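Long-range contacts in UPF0678 fatty acid-binding protein-like protein ERS007657_00996 (Mycobacterium tuberculosis, PDB 6R3W), which binds heme b in a ten-stranded beta-barrel and probably converts peroxynitrite to nitrate, scavenging this reactive nitrogen species: residues G77-V82 against G95-T100; E107-A112 against A127-Y132; K123-L128 against M145-Q150. All blocks are in the same frame, centred on the assembly; numbering follows the deposited sequence.

Interaction 1: residues G77-V82 against G95-T100; sequences GCVELV and GTYSVT
G95 forms a hydrogen-bonded antiparallel pair with V79, with a bond in each direction. G95 N donates to V79 O at 2.9 Å, in the plane of that carbonyl. V79 N returns a bond to G95 O over 3.0 Å, and here the donor stands well above the carbonyl plane. The same G95 O takes a CA-H...O contact from C78. V79 CG2 rests against the G95 carbonyl carbon at 3.6 Å.

T96 follows, opposite C78 in a non-hydrogen-bonded pair. T96 CA lies 3.2 Å from G77 O in a CA-H...O contact. The side chains of C78 and T96 lie on the same face of the sheet, and C78 SG is held in a disulfide to C74.

This is the end of a beta hairpin made by strands 78-85 and 89-100, two neighbours in the antiparallel barrel of the nitrobindin family. Within these segments the beta bridges are C78-T96 and V79-G95 alone. The short strand axes are 127° apart, well off antiparallel. Along its other side strand 89-100 pairs with 103-118, with T96 bonded by its backbone to E107.

Y97 carries the side-chain part. Its N donates to G77 O from above the carbonyl plane. Its CG sits between the backbone N and the carbonyl carbon (chi1 60°), which stands the ring up beside the 77-79 backbone. G77 CA lies over one face of the Y97 ring, 3.9 Å from the centroid, in a CH-pi contact. At the far end of the ring, Y97 OH accepts from G77 N at 2.9 Å with an N-H...O angle of 163°. G77 is therefore held by Y97 at both its N and its O. V79 CG1 approaches the ring obliquely at Y97 CD2, 3.7 Å away. L106, V73, A11 and L12 also touch the Y97 side chain.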
loop_
_atom_site.group_PDB
_atom_site.type_symbol
_atom_site.label_atom_id
_atom_site.label_comp_id
_atom_site.label_asym_id
_atom_site.label_seq_id
_atom_site.Cartn_x
_atom_site.Cartn_y
_atom_site.Cartn_z
ATOM N N GLY A 77 -7.414 -5.913 14.646
ATOM C CA GLY A 77 -8.510 -5.934 13.651
ATOM C C GLY A 77 -8.633 -4.619 12.886
ATOM O O GLY A 77 -9.315 -4.602 11.843
ATOM N N CYS A 78 -8.032 -3.562 13.401
ATOM C CA CYS A 78 -8.107 -2.176 12.882
ATOM C C CYS A 78 -6.728 -1.765 12.377
ATOM O O CYS A 78 -5.730 -2.029 13.086
ATOM C CB CYS A 78 -8.572 -1.262 14.011
ATOM S SG CYS A 78 -8.733 0.495 13.600
ATOM N N VAL A 79 -6.668 -1.083 11.240
ATOM C CA VAL A 79 -5.395 -0.556 10.705
ATOM C C VAL A 79 -5.555 0.912 10.320
ATOM O O VAL A 79 -6.584 1.314 9.763
ATOM C CB VAL A 79 -4.851 -1.389 9.527
ATOM C CG1 VAL A 79 -4.057 -2.584 10.019
ATOM C CG2 VAL A 79 -5.936 -1.847 8.571
ATOM N N GLU A 80 -4.468 1.642 10.506
ATOM C CA GLU A 80 -4.228 2.990 9.950
ATOM C C GLU A 80 -2.923 2.913 9.152
ATOM O O GLU A 80 -1.867 2.670 9.757
ATOM C CB GLU A 80 -4.153 4.061 11.053
ATOM C CG GLU A 80 -5.443 4.250 11.832
ATOM C CD GLU A 80 -5.271 4.901 13.180
ATOM O OE1 GLU A 80 -4.126 5.102 13.594
ATOM O OE2 GLU A 80 -6.312 5.259 13.804
ATOM N N LEU A 81 -2.993 3.149 7.840
ATOM C CA LEU A 81 -1.823 3.189 6.932
ATOM C C LEU A 81 -1.496 4.652 6.670
ATOM O O LEU A 81 -2.357 5.384 6.191
ATOM C CB LEU A 81 -2.145 2.447 5.634
ATOM C CG LEU A 81 -1.050 2.459 4.570
ATOM C CD1 LEU A 81 0.211 1.729 5.048
ATOM C CD2 LEU A 81 -1.569 1.829 3.288
ATOM N N VAL A 82 -0.299 5.054 7.060
ATOM C CA VAL A 82 0.129 6.461 7.096
ATOM C C VAL A 82 1.310 6.623 6.149
ATOM O O VAL A 82 2.347 6.000 6.409
ATOM C CB VAL A 82 0.515 6.839 8.530
ATOM C CG1 VAL A 82 0.886 8.304 8.642
ATOM C CG2 VAL A 82 -0.575 6.494 9.533
ATOM N N GLY A 95 -8.897 1.112 7.969
ATOM C CA GLY A 95 -9.732 -0.053 7.660
ATOM C C GLY A 95 -9.519 -1.189 8.605
ATOM O O GLY A 95 -9.254 -0.965 9.811
ATOM N N THR A 96 -9.694 -2.392 8.088
ATOM C CA THR A 96 -9.800 -3.613 8.890
ATOM C C THR A 96 -9.028 -4.738 8.219
ATOM O O THR A 96 -8.694 -4.649 7.036
ATOM C CB THR A 96 -11.264 -3.989 9.115
ATOM O OG1 THR A 96 -11.867 -4.261 7.851
ATOM C CG2 THR A 96 -12.027 -2.908 9.838
ATOM N N TYR A 97 -8.848 -5.809 8.952
ATOM C CA TYR A 97 -8.309 -7.043 8.370
ATOM C C TYR A 97 -8.904 -8.258 9.056
ATOM O O TYR A 97 -9.468 -8.163 10.160
ATOM C CB TYR A 97 -6.789 -7.060 8.440
ATOM C CG TYR A 97 -6.236 -6.988 9.836
ATOM C CD1 TYR A 97 -6.061 -8.134 10.600
ATOM C CD2 TYR A 97 -5.905 -5.773 10.399
ATOM C CE1 TYR A 97 -5.560 -8.067 11.887
ATOM C CE2 TYR A 97 -5.348 -5.695 11.658
ATOM C CZ TYR A 97 -5.202 -6.845 12.422
ATOM O OH TYR A 97 -4.758 -6.749 13.713
ATOM N N SER A 98 -8.757 -9.386 8.374
ATOM C CA SER A 98 -9.174 -10.705 8.866
ATOM C C SER A 98 -8.104 -11.723 8.529
ATOM O O SER A 98 -7.375 -11.554 7.539
ATOM C CB SER A 98 -10.484 -11.111 8.280
ATOM O OG SER A 98 -10.350 -11.313 6.889
ATOM N N VAL A 99 -7.989 -12.712 9.377
ATOM C CA VAL A 99 -7.096 -13.880 9.194
ATOM C C VAL A 99 -7.957 -15.098 8.918
ATOM O O VAL A 99 -8.829 -15.425 9.762
ATOM C CB VAL A 99 -6.219 -14.104 10.428
ATOM C CG1 VAL A 99 -5.342 -15.341 10.279
ATOM C CG2 VAL A 99 -5.362 -12.881 10.755
ATOM N N THR A 100 -7.712 -15.753 7.794
ATOM C CA THR A 100 -8.348 -17.038 7.441
ATOM C C THR A 100 -7.246 -18.050 7.128
ATOM O O THR A 100 -6.769 -18.080 5.985
ATOM C CB THR A 100 -9.355 -16.864 6.298
ATOM O OG1 THR A 100 -10.206 -15.750 6.579
ATOM C CG2 THR A 100 -10.216 -18.087 6.076
#

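Interaction 2: residues E107-A112 against A127-Y132; sequences ELSTRA and ALDRSY
L108 and R130 form a hydrogen-bonded antiparallel pair, flanked by the non-hydrogen-bonded pairs E107-S131 and S109-D129, with the strand axes 171° apart. The pairing belongs to the barrel hairpin of strands 103-118 and 125-135. A type I turn from S109 to A112 ends the paired part of the first segment. T110 bonds both backbone polar atoms of L128: T110 N donates to L128 O, and T110 OG1 accepts from L128 N at 3.0 Å.

L108 and R130 share a face. The R130 guanidinium leads away to salt bridges with E91, E67 and E93.

On the other face, E107 bends at chi2 (-64°) and brings OE2 toward S131. S131 is modelled in two conformers. In the one given its OG donates to E107 OE2, so this bond is provisional.

R111 forms a side-on, two-pronged salt bridge with D129, R111 NE to D129 OD1 at 3.0 Å and R111 NH2 to D129 OD2 at 2.8 Å. Both oxygens use their syn lone pairs, and the two planar groups are only 20° apart. The R111 chain also lays CG on A127 CB. S109 OG accepts from R111 N in an ST turn, and donates at 2.6 Å to D129 OD1 from above the carboxylate plane.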
loop_
_atom_site.group_PDB
_atom_site.type_symbol
_atom_site.label_atom_id
_atom_site.label_comp_id
_atom_site.label_asym_id
_atom_site.label_seq_id
_atom_site.Cartn_x
_atom_site.Cartn_y
_atom_site.Cartn_z
ATOM N N GLU A 107 -8.443 -4.387 4.117
ATOM C CA GLU A 107 -9.243 -3.442 3.330
ATOM C C GLU A 107 -9.108 -2.066 3.969
ATOM O O GLU A 107 -9.448 -1.932 5.143
ATOM C CB GLU A 107 -10.710 -3.892 3.293
ATOM C CG GLU A 107 -10.933 -5.192 2.536
ATOM C CD GLU A 107 -10.598 -5.130 1.053
ATOM O OE1 GLU A 107 -10.660 -4.039 0.495
ATOM O OE2 GLU A 107 -10.425 -6.209 0.435
ATOM N N LEU A 108 -8.617 -1.095 3.216
ATOM C CA LEU A 108 -8.368 0.258 3.754
ATOM C C LEU A 108 -8.879 1.302 2.775
ATOM O O LEU A 108 -8.947 1.024 1.576
ATOM C CB LEU A 108 -6.881 0.486 3.986
ATOM C CG LEU A 108 -6.156 -0.526 4.849
ATOM C CD1 LEU A 108 -5.484 -1.556 3.988
ATOM C CD2 LEU A 108 -5.172 0.189 5.753
ATOM N N SER A 109 -9.139 2.490 3.276
ATOM C CA SER A 109 -9.542 3.606 2.413
ATOM C C SER A 109 -9.292 4.937 3.117
ATOM O O SER A 109 -9.548 5.039 4.336
ATOM C CB SER A 109 -11.007 3.484 2.042
ATOM O OG SER A 109 -11.441 4.580 1.252
ATOM N N THR A 110 -8.926 5.957 2.351
ATOM C CA THR A 110 -8.958 7.346 2.865
ATOM C C THR A 110 -10.393 7.739 3.210
ATOM O O THR A 110 -10.562 8.715 3.938
ATOM C CB THR A 110 -8.354 8.332 1.855
ATOM O OG1 THR A 110 -9.120 8.315 0.647
ATOM C CG2 THR A 110 -6.906 8.004 1.542
ATOM N N ARG A 111 -11.374 7.086 2.602
ATOM C CA ARG A 111 -12.805 7.455 2.704
ATOM C C ARG A 111 -13.398 6.986 4.039
ATOM O O ARG A 111 -14.536 7.367 4.336
ATOM C CB ARG A 111 -13.581 6.887 1.514
ATOM C CG ARG A 111 -13.011 7.336 0.166
ATOM C CD ARG A 111 -13.812 6.863 -1.029
ATOM N NE ARG A 111 -13.863 5.415 -1.122
ATOM C CZ ARG A 111 -14.947 4.687 -0.993
ATOM N NH1 ARG A 111 -16.109 5.241 -0.715
ATOM N NH2 ARG A 111 -14.876 3.380 -1.157
ATOM N N ALA A 112 -12.681 6.152 4.793
ATOM C CA ALA A 112 -13.151 5.613 6.091
ATOM C C ALA A 112 -12.518 6.404 7.243
ATOM O O ALA A 112 -11.848 5.807 8.099
ATOM C CB ALA A 112 -12.851 4.132 6.182
ATOM N N ALA A 127 -9.323 10.599 -3.228
ATOM C CA ALA A 127 -9.544 9.349 -2.464
ATOM C C ALA A 127 -8.631 8.248 -2.970
ATOM O O ALA A 127 -8.367 8.177 -4.183
ATOM C CB ALA A 127 -10.992 8.912 -2.500
ATOM N N LEU A 128 -8.251 7.365 -2.053
ATOM C CA LEU A 128 -7.489 6.138 -2.351
ATOM C C LEU A 128 -8.059 4.990 -1.539
ATOM O O LEU A 128 -8.297 5.174 -0.329
ATOM C CB LEU A 128 -6.014 6.354 -2.012
ATOM C CG LEU A 128 -5.309 7.402 -2.860
ATOM C CD1 LEU A 128 -4.026 7.878 -2.194
ATOM C CD2 LEU A 128 -5.042 6.895 -4.261
ATOM N N ASP A 129 -8.281 3.867 -2.204
ATOM C CA ASP A 129 -8.706 2.612 -1.567
ATOM C C ASP A 129 -7.662 1.547 -1.875
ATOM O O ASP A 129 -7.198 1.473 -3.027
ATOM C CB ASP A 129 -10.045 2.108 -2.113
ATOM C CG ASP A 129 -11.299 2.897 -1.753
ATOM O OD1 ASP A 129 -11.193 4.045 -1.293
ATOM O OD2 ASP A 129 -12.396 2.352 -2.022
ATOM N N ARG A 130 -7.309 0.754 -0.885
ATOM C CA ARG A 130 -6.378 -0.384 -1.045
ATOM C C ARG A 130 -7.030 -1.678 -0.547
ATOM O O ARG A 130 -7.583 -1.700 0.565
ATOM C CB ARG A 130 -5.082 -0.103 -0.292
ATOM C CG ARG A 130 -4.231 0.997 -0.915
ATOM C CD ARG A 130 -3.060 1.345 -0.026
ATOM N NE ARG A 130 -2.393 2.563 -0.447
ATOM C CZ ARG A 130 -1.148 2.647 -0.887
ATOM N NH1 ARG A 130 -0.386 1.566 -1.025
ATOM N NH2 ARG A 130 -0.665 3.818 -1.224
ATOM N N SER A 131 -6.872 -2.731 -1.336
ATOM C CA SER A 131 -7.229 -4.115 -0.979
ATOM C C SER A 131 -5.966 -4.981 -1.070
ATOM O O SER A 131 -5.428 -5.096 -2.150
ATOM C CB SER A 131 -8.320 -4.609 -1.890
ATOM O OG SER A 131 -8.711 -5.917 -1.544
ATOM N N TYR A 132 -5.506 -5.502 0.055
ATOM C CA TYR A 132 -4.271 -6.313 0.114
ATOM C C TYR A 132 -4.660 -7.749 0.525
ATOM O O TYR A 132 -5.524 -7.940 1.438
ATOM C CB TYR A 132 -3.224 -5.645 1.026
ATOM C CG TYR A 132 -2.385 -4.549 0.381
ATOM C CD1 TYR A 132 -1.004 -4.667 0.254
ATOM C CD2 TYR A 132 -2.962 -3.371 -0.063
ATOM C CE1 TYR A 132 -0.243 -3.687 -0.373
ATOM C CE2 TYR A 132 -2.224 -2.409 -0.745
ATOM C CZ TYR A 132 -0.856 -2.551 -0.877
ATOM O OH TYR A 132 -0.139 -1.566 -1.493
HETATM O O HOH W 1 -8.400 -7.857 0.816
#

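Interaction 3: residues K123-L128 against M145-Q150; sequences KEVTAL and MRAVGQ. With HEM (protoporphyrin IX containing Fe), chain B.
M145 lies beside L128 on the sheet face turned to the heme. M145 CB meets L128 CD2 at 3.8 Å, and CG touches the same methyl. The first two torsions are extended, which carries M145 SD to the porphyrin, 3.3 Å from the heme meso carbon CHD. A bend at chi3 (68°) then takes M145 CE to the heme pyrrole carbon C1D at 3.7 Å. V125 CG2 packs against M145 SD, A147 CB and the heme methyl CMD.

The hairpin of strands 125-135 and 138-147 carries a classic beta bulge here: T126 and A127 both face R146, and both their N atoms donate to R146 O. A127 CB sits over the centre of one face of the R146 guanidinium, 3.5 Å above that plane. R146 NE donates to T126 OG1 at 2.9 Å, near the same plane.

V148 N bonds E124 O as the strand enters a type I' turn, and V148 CG2 nears propionate oxygen O2D. K123 NZ donates to heme O1D of the same propionate at 2.8 Å. The hairpin end thus offers apolar contacts to the macrocycle, while K123 would probably offset part of the propionate's negative charge.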
loop_
_atom_site.group_PDB
_atom_site.type_symbol
_atom_site.label_atom_id
_atom_site.label_comp_id
_atom_site.label_asym_id
_atom_site.label_seq_id
_atom_site.Cartn_x
_atom_site.Cartn_y
_atom_site.Cartn_z
ATOM N N LYS A 123 -0.741 17.042 -7.951
ATOM C CA LYS A 123 -1.989 16.701 -8.666
ATOM C C LYS A 123 -3.125 16.515 -7.659
ATOM O O LYS A 123 -2.881 16.106 -6.518
ATOM C CB LYS A 123 -1.792 15.433 -9.484
ATOM C CG LYS A 123 -0.670 15.486 -10.498
ATOM C CD LYS A 123 -1.014 16.264 -11.722
ATOM C CE LYS A 123 0.036 16.138 -12.812
ATOM N NZ LYS A 123 0.142 14.752 -13.322
ATOM N N GLU A 124 -4.349 16.685 -8.119
ATOM C CA GLU A 124 -5.539 16.663 -7.230
ATOM C C GLU A 124 -6.043 15.222 -7.080
ATOM O O GLU A 124 -6.939 14.789 -7.806
ATOM C CB GLU A 124 -6.643 17.580 -7.740
ATOM C CG GLU A 124 -6.228 19.021 -7.851
ATOM C CD GLU A 124 -5.806 19.441 -9.230
ATOM O OE1 GLU A 124 -5.539 18.532 -10.067
ATOM O OE2 GLU A 124 -5.630 20.641 -9.440
ATOM N N VAL A 125 -5.575 14.561 -6.052
ATOM C CA VAL A 125 -6.059 13.239 -5.589
ATOM C C VAL A 125 -6.996 13.471 -4.408
ATOM O O VAL A 125 -6.611 14.212 -3.475
ATOM C CB VAL A 125 -4.879 12.351 -5.201
ATOM C CG1 VAL A 125 -5.366 11.017 -4.694
ATOM C CG2 VAL A 125 -3.909 12.175 -6.358
ATOM N N THR A 126 -8.175 12.869 -4.438
ATOM C CA THR A 126 -9.150 13.062 -3.357
ATOM C C THR A 126 -9.524 11.776 -2.635
ATOM O O THR A 126 -10.059 11.887 -1.547
ATOM C CB THR A 126 -10.395 13.805 -3.840
ATOM O OG1 THR A 126 -11.091 13.024 -4.807
ATOM C CG2 THR A 126 -10.066 15.171 -4.391
ATOM N N ALA A 127 -9.323 10.599 -3.228
ATOM C CA ALA A 127 -9.544 9.349 -2.464
ATOM C C ALA A 127 -8.631 8.248 -2.970
ATOM O O ALA A 127 -8.367 8.177 -4.183
ATOM C CB ALA A 127 -10.992 8.912 -2.500
ATOM N N LEU A 128 -8.251 7.365 -2.053
ATOM C CA LEU A 128 -7.489 6.138 -2.351
ATOM C C LEU A 128 -8.059 4.990 -1.539
ATOM O O LEU A 128 -8.297 5.174 -0.329
ATOM C CB LEU A 128 -6.014 6.354 -2.012
ATOM C CG LEU A 128 -5.309 7.402 -2.860
ATOM C CD1 LEU A 128 -4.026 7.878 -2.194
ATOM C CD2 LEU A 128 -5.042 6.895 -4.261
ATOM N N MET A 145 -8.324 4.838 -7.137
ATOM C CA MET A 145 -8.046 6.269 -6.958
ATOM C C MET A 145 -9.206 7.091 -7.515
ATOM O O MET A 145 -9.707 6.773 -8.586
ATOM C CB MET A 145 -6.751 6.627 -7.672
ATOM C CG MET A 145 -6.392 8.082 -7.583
ATOM S SD MET A 145 -4.691 8.411 -8.093
ATOM C CE MET A 145 -4.769 8.061 -9.854
ATOM N N ARG A 146 -9.566 8.148 -6.806
ATOM C CA ARG A 146 -10.441 9.242 -7.263
ATOM C C ARG A 146 -9.564 10.483 -7.372
ATOM O O ARG A 146 -8.965 10.876 -6.362
ATOM C CB ARG A 146 -11.579 9.453 -6.262
ATOM C CG ARG A 146 -12.643 10.449 -6.697
ATOM C CD ARG A 146 -13.757 10.584 -5.650
ATOM N NE ARG A 146 -13.293 11.252 -4.438
ATOM C CZ ARG A 146 -13.748 11.012 -3.194
ATOM N NH1 ARG A 146 -14.552 9.994 -2.939
ATOM N NH2 ARG A 146 -13.350 11.779 -2.190
ATOM N N ALA A 147 -9.399 11.009 -8.569
ATOM C CA ALA A 147 -8.405 12.060 -8.818
ATOM C C ALA A 147 -8.695 12.735 -10.153
ATOM O O ALA A 147 -9.274 12.090 -11.023
ATOM C CB ALA A 147 -7.004 11.492 -8.822
ATOM N N VAL A 148 -8.242 13.973 -10.279
ATOM C CA VAL A 148 -8.133 14.722 -11.561
ATOM C C VAL A 148 -9.436 14.522 -12.371
ATOM O O VAL A 148 -9.388 14.275 -13.606
ATOM C CB VAL A 148 -6.845 14.356 -12.334
ATOM C CG1 VAL A 148 -5.604 14.819 -11.578
ATOM C CG2 VAL A 148 -6.744 12.872 -12.673
ATOM N N GLY A 149 -10.583 14.701 -11.708
ATOM C CA GLY A 149 -11.886 14.759 -12.366
ATOM C C GLY A 149 -12.497 13.405 -12.627
ATOM O O GLY A 149 -13.591 13.362 -13.203
ATOM N N GLN A 150 -11.833 12.324 -12.231
ATOM C CA GLN A 150 -12.298 10.957 -12.550
ATOM C C GLN A 150 -12.888 10.311 -11.306
ATOM O O GLN A 150 -12.384 10.506 -10.195
ATOM C CB GLN A 150 -11.159 10.104 -13.096
ATOM C CG GLN A 150 -10.303 10.816 -14.130
ATOM C CD GLN A 150 -11.123 11.307 -15.286
ATOM O OE1 GLN A 150 -11.865 10.545 -15.899
ATOM N NE2 GLN A 150 -11.029 12.597 -15.549
HETATM C CHA HEM B . -0.134 8.855 -13.045
HETATM C CHB HEM B . 2.661 5.104 -11.955
HETATM C CHC HEM B . 0.974 5.122 -7.384
HETATM C CHD HEM B . -1.462 9.209 -8.382
HETATM C C1A HEM B . 0.774 7.830 -13.126
HETATM C C2A HEM B . 1.567 7.543 -14.289
HETATM C C3A HEM B . 2.354 6.494 -13.970
HETATM C C4A HEM B . 2.045 6.121 -12.635
HETATM C CMA HEM B . 3.399 5.857 -14.841
HETATM C CAA HEM B . 1.527 8.287 -15.603
HETATM C CBA HEM B . 2.796 9.107 -15.804
HETATM C CGA HEM B . 2.920 10.142 -14.738
HETATM O O1A HEM B . 3.930 10.148 -14.004
HETATM O O2A HEM B . 2.042 11.021 -14.616
HETATM C C1B HEM B . 2.396 4.750 -10.618
HETATM C C2B HEM B . 3.056 3.681 -9.938
HETATM C C3B HEM B . 2.555 3.646 -8.649
HETATM C C4B HEM B . 1.619 4.775 -8.555
HETATM C CMB HEM B . 4.104 2.765 -10.527
HETATM C CAB HEM B . 2.828 2.704 -7.540
HETATM C CBB HEM B . 3.140 1.443 -7.761
HETATM C C1C HEM B . 0.193 6.272 -7.247
HETATM C C2C HEM B . -0.409 6.710 -6.047
HETATM C C3C HEM B . -1.034 7.899 -6.319
HETATM C C4C HEM B . -0.900 8.137 -7.732
HETATM C CMC HEM B . -0.338 5.973 -4.749
HETATM C CAC HEM B . -1.698 8.840 -5.389
HETATM C CBC HEM B . -1.167 9.158 -4.203
HETATM C C1D HEM B . -1.346 9.404 -9.752
HETATM C C2D HEM B . -1.964 10.539 -10.453
HETATM C C3D HEM B . -1.591 10.448 -11.731
HETATM C C4D HEM B . -0.752 9.236 -11.845
HETATM C CMD HEM B . -2.782 11.635 -9.829
HETATM C CAD HEM B . -1.632 11.589 -12.708
HETATM C CBD HEM B . -2.817 11.505 -13.556
HETATM C CGD HEM B . -2.866 12.713 -14.495
HETATM O O1D HEM B . -1.929 13.544 -14.744
HETATM O O2D HEM B . -3.885 12.872 -15.008
HETATM N NA HEM B . 1.114 6.945 -12.115
HETATM N NB HEM B . 1.562 5.371 -9.761
HETATM N NC HEM B . -0.143 7.122 -8.267
HETATM N ND HEM B . -0.610 8.644 -10.627
HETATM FE FE HEM B . 0.399 7.012 -10.235
HETATM O O HOH W 2 2.084 8.233 -9.705
#

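How the interactions relate
From the N terminus, interaction 1 comes first and closes the hairpin of strands 78-85 and 89-100. The chain then turns into strand 103-118, and interaction 2 ties this strand to 125-135. Interaction 3 opens on the stretch where interaction 2 ends, sharing A127 and L128, and joins it to 138-147. Interaction 1 is in series with the other two, and none is enclosed by another. Interactions 1 and 2 touch where L81 packs on R130 and V79 on L108. R111 lies against R146 between interactions 2 and 3. Together with the pairing of 89-100 to 103-118, they span five successive strands of the barrel wall, running from the disulfide region toward the heme cleft.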